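Local coordinates for FAD dependent oxidoreductase domain-containing protein (Deinococcus radiodurans R1, PDB 3C4N) that probably acts as an FAD-dependent oxidoreductase of the ETF-QO/FixC family and is captured here with ADP bound in its nucleotide pocket, at residues I42-M47 with L64-E69; G188-T193 with V202-L207. All blocks are in the same frame, centred on the assembly; numbering follows the deposited sequence.

Contact 1: residues I42-M47 with L64-E69; sequences IGAGRM and LLLVEE. With ADP (adenosine-5'-diphosphate), chain C.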
loop_
_atom_site.group_PDB
_atom_site.type_symbol
_atom_site.label_atom_id
_atom_site.label_comp_id
_atom_site.label_asym_id
_atom_site.label_seq_id
_atom_site.Cartn_x
_atom_site.Cartn_y
_atom_site.Cartn_z
ATOM N N ILE A 42 7.429 -11.828 -3.035
ATOM C CA ILE A 42 7.931 -11.576 -1.682
ATOM C C ILE A 42 9.060 -10.562 -1.771
ATOM O O ILE A 42 10.093 -10.826 -2.383
ATOM C CB ILE A 42 8.476 -12.873 -1.030
ATOM C CG1 ILE A 42 7.384 -13.955 -1.064
ATOM C CG2 ILE A 42 8.954 -12.581 0.411
ATOM C CD1 ILE A 42 7.850 -15.328 -0.631
ATOM N N GLY A 43 8.854 -9.397 -1.165
ATOM C CA GLY A 43 9.867 -8.354 -1.192
ATOM C C GLY A 43 9.465 -7.160 -2.041
ATOM O O GLY A 43 9.278 -7.281 -3.259
ATOM N N ALA A 44 9.328 -5.996 -1.415
ATOM C CA ALA A 44 8.942 -4.822 -2.170
ATOM C C ALA A 44 10.070 -3.813 -2.370
ATOM O O ALA A 44 9.822 -2.616 -2.462
ATOM C CB ALA A 44 7.721 -4.144 -1.519
ATOM N N GLY A 45 11.306 -4.295 -2.443
ATOM C CA GLY A 45 12.438 -3.403 -2.676
ATOM C C GLY A 45 12.528 -3.134 -4.171
ATOM O O GLY A 45 11.577 -3.441 -4.880
ATOM N N ARG A 46 13.640 -2.584 -4.660
ATOM C CA ARG A 46 13.774 -2.294 -6.090
ATOM C C ARG A 46 13.458 -3.489 -7.000
ATOM O O ARG A 46 12.759 -3.351 -7.993
ATOM C CB ARG A 46 15.190 -1.781 -6.410
ATOM C CG ARG A 46 16.262 -2.864 -6.389
ATOM C CD ARG A 46 17.679 -2.306 -6.447
ATOM N NE ARG A 46 17.873 -1.347 -7.534
ATOM C CZ ARG A 46 18.913 -0.525 -7.607
ATOM N NH1 ARG A 46 19.028 0.332 -8.609
ATOM N NH2 ARG A 46 19.843 -0.562 -6.666
HETATM N N MSE A 47 13.979 -4.659 -6.656
HETATM C CA MSE A 47 13.763 -5.865 -7.436
HETATM C C MSE A 47 12.327 -6.377 -7.443
HETATM O O MSE A 47 11.714 -6.488 -8.504
HETATM C CB MSE A 47 14.709 -6.958 -6.940
HETATM C CG MSE A 47 16.225 -6.608 -7.164
HETATM SE SE MSE A 47 16.757 -6.035 -9.002
HETATM C CE MSE A 47 16.203 -7.604 -10.011
ATOM N N LEU A 64 -1.951 -11.023 -8.522
ATOM C CA LEU A 64 -0.623 -10.982 -7.911
ATOM C C LEU A 64 -0.685 -10.334 -6.539
ATOM O O LEU A 64 -1.343 -9.316 -6.376
ATOM C CB LEU A 64 0.346 -10.196 -8.805
ATOM C CG LEU A 64 1.737 -9.887 -8.234
ATOM C CD1 LEU A 64 2.740 -9.791 -9.388
ATOM C CD2 LEU A 64 1.710 -8.586 -7.424
ATOM N N LEU A 65 -0.012 -10.926 -5.557
ATOM C CA LEU A 65 0.006 -10.390 -4.191
ATOM C C LEU A 65 1.441 -9.976 -3.835
ATOM O O LEU A 65 2.360 -10.779 -3.937
ATOM C CB LEU A 65 -0.467 -11.465 -3.197
ATOM C CG LEU A 65 -1.077 -11.100 -1.830
ATOM C CD1 LEU A 65 -0.653 -12.155 -0.812
ATOM C CD2 LEU A 65 -0.627 -9.742 -1.364
ATOM N N LEU A 66 1.629 -8.729 -3.422
ATOM C CA LEU A 66 2.952 -8.239 -3.052
ATOM C C LEU A 66 3.065 -8.258 -1.521
ATOM O O LEU A 66 2.247 -7.642 -0.822
ATOM C CB LEU A 66 3.153 -6.803 -3.569
ATOM C CG LEU A 66 4.506 -6.377 -4.138
ATOM C CD1 LEU A 66 4.749 -4.912 -3.826
ATOM C CD2 LEU A 66 5.625 -7.231 -3.551
ATOM N N VAL A 67 4.068 -8.966 -1.002
ATOM C CA VAL A 67 4.262 -9.052 0.448
ATOM C C VAL A 67 5.588 -8.453 0.884
ATOM O O VAL A 67 6.654 -8.794 0.370
ATOM C CB VAL A 67 4.205 -10.514 0.962
ATOM C CG1 VAL A 67 4.159 -10.537 2.504
ATOM C CG2 VAL A 67 2.996 -11.200 0.392
ATOM N N GLU A 68 5.501 -7.560 1.854
ATOM C CA GLU A 68 6.661 -6.881 2.368
ATOM C C GLU A 68 6.578 -6.859 3.890
ATOM O O GLU A 68 5.521 -6.570 4.447
ATOM C CB GLU A 68 6.663 -5.477 1.787
ATOM C CG GLU A 68 7.473 -4.506 2.548
ATOM C CD GLU A 68 8.928 -4.851 2.540
ATOM O OE1 GLU A 68 9.583 -4.562 3.563
ATOM O OE2 GLU A 68 9.416 -5.392 1.516
ATOM N N GLU A 69 7.678 -7.168 4.567
ATOM C CA GLU A 69 7.647 -7.177 6.024
ATOM C C GLU A 69 7.843 -5.800 6.617
ATOM O O GLU A 69 7.506 -5.560 7.777
ATOM C CB GLU A 69 8.691 -8.139 6.588
ATOM C CG GLU A 69 10.130 -7.826 6.230
ATOM C CD GLU A 69 11.090 -8.866 6.789
ATOM O OE1 GLU A 69 12.322 -8.710 6.573
ATOM O OE2 GLU A 69 10.603 -9.832 7.439
HETATM P PB ADP C . 16.553 -5.790 -3.306
HETATM O O1B ADP C . 17.061 -7.007 -3.938
HETATM O O2B ADP C . 15.528 -5.029 -4.271
HETATM O O3B ADP C . 17.773 -4.798 -2.934
HETATM P PA ADP C . 15.892 -5.173 -0.815
HETATM O O1A ADP C . 16.872 -5.704 0.152
HETATM O O2A ADP C . 16.380 -3.708 -1.305
HETATM O O3A ADP C . 15.707 -6.181 -2.050
HETATM O "O5'" ADP C . 14.388 -5.163 -0.270
HETATM C "C5'" ADP C . 13.813 -6.394 -0.584
HETATM C "C4'" ADP C . 12.620 -6.660 0.295
HETATM O "O4'" ADP C . 12.170 -7.946 0.796
HETATM C "C3'" ADP C . 13.106 -5.860 1.463
HETATM O "O3'" ADP C . 12.808 -4.477 1.265
HETATM C "C2'" ADP C . 12.407 -6.472 2.679
HETATM O "O2'" ADP C . 11.642 -5.470 3.370
HETATM C "C1'" ADP C . 11.547 -7.612 2.064
HETATM N N9 ADP C . 11.609 -8.859 2.756
HETATM C C8 ADP C . 12.795 -9.474 3.186
HETATM N N7 ADP C . 12.497 -10.594 3.820
HETATM C C5 ADP C . 11.150 -10.778 3.794
HETATM C C6 ADP C . 10.258 -11.811 4.183
HETATM N N6 ADP C . 10.737 -13.107 4.474
HETATM N N1 ADP C . 8.929 -11.628 4.016
HETATM C C2 ADP C . 8.442 -10.517 3.466
HETATM N N3 ADP C . 9.198 -9.573 3.038
HETATM C C4 ADP C . 10.588 -9.668 3.100
#

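Contact 2: residues G188-T193 with V202-L207; sequences GLLLNT and VRLHRL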
loop_
_atom_site.group_PDB
_atom_site.type_symbol
_atom_site.label_atom_id
_atom_site.label_comp_id
_atom_site.label_asym_id
_atom_site.label_seq_id
_atom_site.Cartn_x
_atom_site.Cartn_y
_atom_site.Cartn_z
ATOM N N GLY A 188 -2.222 -6.880 -5.386
ATOM C CA GLY A 188 -2.595 -6.987 -3.995
ATOM C C GLY A 188 -1.408 -6.476 -3.206
ATOM O O GLY A 188 -0.272 -6.625 -3.651
ATOM N N LEU A 189 -1.642 -5.867 -2.051
ATOM C CA LEU A 189 -0.539 -5.353 -1.260
ATOM C C LEU A 189 -0.645 -5.762 0.192
ATOM O O LEU A 189 -1.688 -5.611 0.824
ATOM C CB LEU A 189 -0.481 -3.829 -1.365
ATOM C CG LEU A 189 0.675 -3.042 -0.715
ATOM C CD1 LEU A 189 0.472 -2.924 0.781
ATOM C CD2 LEU A 189 1.999 -3.696 -1.044
ATOM N N LEU A 190 0.448 -6.287 0.718
ATOM C CA LEU A 190 0.487 -6.714 2.101
ATOM C C LEU A 190 1.797 -6.192 2.685
ATOM O O LEU A 190 2.876 -6.586 2.249
ATOM C CB LEU A 190 0.432 -8.237 2.154
ATOM C CG LEU A 190 -0.518 -8.885 3.152
ATOM C CD1 LEU A 190 -1.925 -8.323 3.005
ATOM C CD2 LEU A 190 -0.517 -10.390 2.913
ATOM N N LEU A 191 1.706 -5.287 3.648
ATOM C CA LEU A 191 2.898 -4.730 4.269
ATOM C C LEU A 191 3.051 -5.265 5.684
ATOM O O LEU A 191 2.182 -5.985 6.178
ATOM C CB LEU A 191 2.810 -3.205 4.306
ATOM C CG LEU A 191 2.622 -2.524 2.953
ATOM C CD1 LEU A 191 2.365 -1.039 3.153
ATOM C CD2 LEU A 191 3.850 -2.738 2.085
ATOM N N ASN A 192 4.157 -4.904 6.325
ATOM C CA ASN A 192 4.447 -5.330 7.688
ATOM C C ASN A 192 4.086 -6.796 7.909
ATOM O O ASN A 192 3.531 -7.168 8.944
ATOM C CB ASN A 192 3.691 -4.434 8.671
ATOM C CG ASN A 192 3.866 -2.945 8.356
ATOM O OD1 ASN A 192 2.977 -2.300 7.787
ATOM N ND2 ASN A 192 5.022 -2.404 8.715
ATOM N N THR A 193 4.417 -7.620 6.920
ATOM C CA THR A 193 4.134 -9.049 6.950
ATOM C C THR A 193 5.352 -9.867 6.506
ATOM O O THR A 193 5.915 -9.660 5.420
ATOM C CB THR A 193 2.973 -9.374 6.009
ATOM O OG1 THR A 193 1.978 -8.355 6.121
ATOM C CG2 THR A 193 2.360 -10.704 6.356
ATOM N N VAL A 202 2.402 -19.848 0.749
ATOM C CA VAL A 202 3.124 -18.992 1.667
ATOM C C VAL A 202 2.390 -18.883 2.994
ATOM O O VAL A 202 1.172 -19.048 3.056
ATOM C CB VAL A 202 3.294 -17.587 1.054
ATOM C CG1 VAL A 202 4.210 -16.743 1.911
ATOM C CG2 VAL A 202 3.835 -17.710 -0.364
ATOM N N ARG A 203 3.146 -18.643 4.058
ATOM C CA ARG A 203 2.578 -18.476 5.386
ATOM C C ARG A 203 2.896 -17.035 5.753
ATOM O O ARG A 203 4.051 -16.620 5.729
ATOM C CB ARG A 203 3.227 -19.436 6.382
ATOM C CG ARG A 203 2.710 -19.290 7.808
ATOM C CD ARG A 203 3.478 -20.188 8.782
ATOM N NE ARG A 203 3.472 -21.593 8.376
ATOM C CZ ARG A 203 2.379 -22.339 8.257
ATOM N NH1 ARG A 203 1.183 -21.818 8.516
ATOM N NH2 ARG A 203 2.483 -23.608 7.877
ATOM N N LEU A 204 1.858 -16.275 6.078
ATOM C CA LEU A 204 2.000 -14.867 6.417
ATOM C C LEU A 204 1.902 -14.593 7.908
ATOM O O LEU A 204 0.905 -14.935 8.542
ATOM C CB LEU A 204 0.918 -14.079 5.692
ATOM C CG LEU A 204 0.837 -14.391 4.203
ATOM C CD1 LEU A 204 -0.428 -13.796 3.627
ATOM C CD2 LEU A 204 2.082 -13.860 3.498
ATOM N N HIS A 205 2.929 -13.958 8.459
ATOM C CA HIS A 205 2.939 -13.614 9.877
ATOM C C HIS A 205 2.738 -12.111 10.041
ATOM O O HIS A 205 3.311 -11.330 9.284
ATOM C CB HIS A 205 4.266 -14.023 10.523
ATOM C CG HIS A 205 4.596 -15.470 10.344
ATOM N ND1 HIS A 205 5.052 -15.985 9.150
ATOM C CD2 HIS A 205 4.473 -16.524 11.185
ATOM C CE1 HIS A 205 5.191 -17.293 9.261
ATOM N NE2 HIS A 205 4.844 -17.647 10.484
ATOM N N ARG A 206 1.920 -11.718 11.021
ATOM C CA ARG A 206 1.645 -10.306 11.322
ATOM C C ARG A 206 1.638 -10.072 12.830
ATOM O O ARG A 206 2.115 -10.909 13.604
ATOM C CB ARG A 206 0.288 -9.866 10.745
ATOM C CG ARG A 206 0.147 -10.149 9.252
ATOM C CD ARG A 206 -1.015 -9.447 8.539
ATOM N NE ARG A 206 -2.258 -10.152 8.636
ATOM C CZ ARG A 206 -3.055 -10.719 7.736
ATOM N NH1 ARG A 206 -2.864 -10.771 6.420
ATOM N NH2 ARG A 206 -4.140 -11.245 8.259
ATOM N N LEU A 207 1.093 -8.923 13.228
ATOM C CA LEU A 207 0.979 -8.516 14.634
ATOM C C LEU A 207 -0.190 -7.541 14.787
ATOM O O LEU A 207 -0.218 -6.501 14.133
ATOM C CB LEU A 207 2.275 -7.839 15.116
ATOM C CG LEU A 207 3.534 -8.715 15.203
ATOM C CD1 LEU A 207 4.743 -7.877 15.614
ATOM C CD2 LEU A 207 3.298 -9.831 16.202
#

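Contact 1: residues I42-M47 with L64-E69
The carboxylate of Glu68 is held at both oxygens: OE2 accepts the backbone N-H of Ala44 (N to OE2 3.0 Å, 164° at the hydrogen), while OE1 takes the amide of Gly70, just beyond the segment. Ala44 N meets OE2 nearly along its C-O axis. Two bonds from the main chain thus fix the rotation of the acid group, which faces the ribose of ADP, with OE2 2.9 Å from O2'. The reach depends on a chain that leaves with CG anti to the backbone N (chi1 159°) and then bends at chi2, bringing OE2 to Ala44 N, with CB of Glu68 against Ala44 CB. One step back, Gly43 N donates to Val67 O at 2.7 Å, a backbone bond beside the parallel bridge of Ile42 with Val67. Gly43 CA lies 3.1 Å from O4' of the ribose, so the sugar sits directly against the backbone here. Ala44 CB also meets Leu66 CD1 at 3.8 Å. The same kind of bond as at Ala44 N recurs at the helix start, where Met47 N-H points almost straight at O2B of ADP (2.9 Å, 173°). Ile42 CG2 meanwhile touches the adenine at C2. Strand, glycine turn, helix start and an acid after the second strand make up the dinucleotide-binding beta-alpha-beta unit of the Rossmann type, consistent with a GxGxxG motif.

Contact 2: residues G188-T193 with V202-L207
Leu190 CD2 and Leu204 CD1 meet at 3.5 Å, one apolar meeting point of a contact carried largely by side chains. The two leucines cross at about a right angle, each presenting one methyl branch to the other. A second apolar patch forms around the methyl of Thr193, whose CG2 lies 3.7 Å from Leu204 CB and equally close to Arg206 CG. Here Thr193 and Arg206 run side by side, pointing the same way, so that the aliphatic part of the arginine does the touching. Its guanidinium turns off at the chi3 bend (-85°), and Leu190 CD2 comes to the edge of that group, near its plane.

Among polar groups, His205 O is met across the two segments by carbon: Thr193 CA stands 3.4 Å away in a CA-H...O contact, with CG2 of the same threonine also against that oxygen. The threonine hydroxyl is turned back into its own segment, where OG1 is directed to Leu191 O in a hydrogen bond whose modelled length is too short to be trusted. With OG1 beside the backbone N (chi1 -40°), CG2 is left anti to that N and faces His205.

Charge adds little that is firm: Arg206 has a long, weak ion pair with Glu219, and the like-charged Arg221 lies near. With no conventional hydrogen bond between the two segments, the join of strand 188-190 and its following loop to 202-207 depends on the shape fit of methyl and methylene groups rather than on a backbone ladder.

Contacts 1 and 2, with centres 10 Å apart, meet along one sheet, in which strand 188-190 runs parallel to strand 64-67. Probable backbone hydrogen bonds join them: Leu190 N to Leu66 O at 2.7 Å and Gly188 N to Leu64 O at 2.8 Å. Beyond strand 188-190 the joint becomes packing, with Thr193 O against Val67 CG1 (3.5 Å) and Glu69 CB (3.4 Å). Leu204 also touches Val67, so both segments of contact 2 lean on the same strand of contact 1. Contact 1 holds ADP directly, whereas contact 2 borders the pocket through Thr193, whose side chain is about 6 Å from ADP, and also reaches the second subunit, where Leu191 packs on Leu191 of that subunit.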